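Local coordinates for flagellar motor switch protein FliG (Thermotoga maritima, PDB 5TDY) that probably forms part of the switch complex at the base of the flagellar basal body, which contacts chemotaxis proteins and the motor components that determine the direction of flagellar rotation, at residues A12-V17 against A44-V49. Sequence-based numbering, arbitrary orientation.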
loop_
_atom_site.group_PDB
_atom_site.type_symbol
_atom_site.label_atom_id
_atom_site.label_comp_id
_atom_site.label_asym_id
_atom_site.label_seq_id
_atom_site.Cartn_x
_atom_site.Cartn_y
_atom_site.Cartn_z
ATOM N N ALA B 12 6.872 -6.372 2.679
ATOM C CA ALA B 12 6.146 -6.521 3.939
ATOM C C ALA B 12 6.750 -5.642 5.031
ATOM O O ALA B 12 6.025 -5.076 5.851
ATOM C CB ALA B 12 6.132 -7.989 4.379
ATOM N N ALA B 13 8.080 -5.521 5.063
ATOM C CA ALA B 13 8.710 -4.701 6.088
ATOM C C ALA B 13 8.392 -3.224 5.882
ATOM O O ALA B 13 8.140 -2.498 6.851
ATOM C CB ALA B 13 10.223 -4.937 6.100
ATOM N N VAL B 14 8.402 -2.762 4.627
ATOM C CA VAL B 14 8.077 -1.369 4.343
ATOM C C VAL B 14 6.643 -1.065 4.762
ATOM O O VAL B 14 6.360 -0.007 5.346
ATOM C CB VAL B 14 8.331 -1.048 2.855
ATOM C CG1 VAL B 14 7.733 0.323 2.473
ATOM C CG2 VAL B 14 9.844 -1.083 2.543
ATOM N N LEU B 15 5.719 -2.000 4.514
ATOM C CA LEU B 15 4.328 -1.750 4.875
ATOM C C LEU B 15 4.176 -1.616 6.381
ATOM O O LEU B 15 3.501 -0.696 6.867
ATOM C CB LEU B 15 3.422 -2.866 4.337
ATOM C CG LEU B 15 1.902 -2.710 4.492
ATOM C CD1 LEU B 15 1.404 -1.585 3.604
ATOM C CD2 LEU B 15 1.197 -4.002 4.137
ATOM N N LEU B 16 4.809 -2.516 7.143
ATOM C CA LEU B 16 4.653 -2.454 8.594
ATOM C C LEU B 16 5.334 -1.220 9.176
ATOM O O LEU B 16 4.850 -0.650 10.156
ATOM C CB LEU B 16 5.183 -3.736 9.241
ATOM C CG LEU B 16 4.357 -4.985 8.884
ATOM C CD1 LEU B 16 5.084 -6.230 9.328
ATOM C CD2 LEU B 16 2.948 -4.916 9.516
ATOM N N VAL B 17 6.472 -0.801 8.618
ATOM C CA VAL B 17 7.079 0.444 9.084
ATOM C C VAL B 17 6.142 1.613 8.813
ATOM O O VAL B 17 5.927 2.469 9.678
ATOM C CB VAL B 17 8.464 0.646 8.444
ATOM C CG1 VAL B 17 8.926 2.103 8.574
ATOM C CG2 VAL B 17 9.503 -0.283 9.112
ATOM N N ALA B 44 14.109 -4.979 11.314
ATOM C CA ALA B 44 15.240 -4.433 12.062
ATOM C C ALA B 44 16.374 -4.024 11.140
ATOM O O ALA B 44 17.081 -3.054 11.422
ATOM C CB ALA B 44 15.742 -5.446 13.093
ATOM N N ASN B 45 16.527 -4.722 10.019
ATOM C CA ASN B 45 17.575 -4.466 9.047
ATOM C C ASN B 45 17.060 -3.744 7.805
ATOM O O ASN B 45 17.677 -3.853 6.744
ATOM C CB ASN B 45 18.234 -5.788 8.648
ATOM C CG ASN B 45 18.911 -6.463 9.819
ATOM O OD1 ASN B 45 19.941 -5.993 10.306
ATOM N ND2 ASN B 45 18.324 -7.556 10.298
ATOM N N ILE B 46 15.946 -3.012 7.913
ATOM C CA ILE B 46 15.340 -2.420 6.726
ATOM C C ILE B 46 16.144 -1.223 6.236
ATOM O O ILE B 46 16.134 -0.908 5.039
ATOM C CB ILE B 46 13.870 -2.044 6.995
ATOM C CG1 ILE B 46 13.128 -1.781 5.680
ATOM C CG2 ILE B 46 13.762 -0.820 7.873
ATOM C CD1 ILE B 46 11.657 -1.414 5.890
ATOM N N GLY B 47 16.845 -0.538 7.130
ATOM C CA GLY B 47 17.613 0.618 6.709
ATOM C C GLY B 47 16.738 1.813 6.352
ATOM O O GLY B 47 15.668 2.042 6.925
ATOM N N ARG B 48 17.226 2.604 5.404
ATOM C CA ARG B 48 16.466 3.715 4.851
ATOM C C ARG B 48 15.411 3.217 3.873
ATOM O O ARG B 48 15.664 2.303 3.085
ATOM C CB ARG B 48 17.408 4.686 4.132
ATOM C CG ARG B 48 16.751 5.466 2.989
ATOM C CD ARG B 48 17.736 6.206 2.076
ATOM N NE ARG B 48 18.891 6.745 2.807
ATOM C CZ ARG B 48 20.078 6.142 2.906
ATOM N NH1 ARG B 48 21.059 6.689 3.613
ATOM N NH2 ARG B 48 20.286 4.985 2.296
ATOM N N VAL B 49 14.230 3.825 3.924
ATOM C CA VAL B 49 13.155 3.567 2.972
ATOM C C VAL B 49 13.046 4.790 2.068
ATOM O O VAL B 49 12.841 5.905 2.553
ATOM C CB VAL B 49 11.818 3.277 3.678
ATOM C CG1 VAL B 49 10.677 3.169 2.658
ATOM C CG2 VAL B 49 11.895 1.995 4.488
#
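The peptide group linking Ala13 to Val14 has the CD1 methyl of Ile46 over one of its faces, 3.7 Å from Ala13 C, a small example of how a loop can pack on helix backbone between side-chain methyls. The small side chain of Ala13 probably helps to allow this approach; its CB lies 3.8 Å from Ile46 CD1. Ala13 O accepts the helical bond from Val17 N. Val14 CG2, 3.8 Å from Ile46 CD1, and Val17 CG2, one turn on from Ala13 and 4.0 Å from the same methyl, complete its surroundings. The isoleucine reaches in fully stretched, with CG1 opposite the backbone N (chi1 -165°) and chi2 at 180°, an extended shape that carries CD1 to the helix. Beside it, Val14 meets Val49 branch to branch, CG1 against CG1 at 4.1 Å. Apolar packing is reinforced by Arg10, one turn earlier, whose guanidinium group hydrogen-bonds to the carbonyls of Ile46 and Arg48. Within the all-helical FliG N-terminal domain, this fastens the connection between helices 33-44 and 51-66 to helix 8-19: Ala13 and Val17 also pack on Ile43 of the former, while Val14 touches Val57 and Val49 touches Lys54 of the latter.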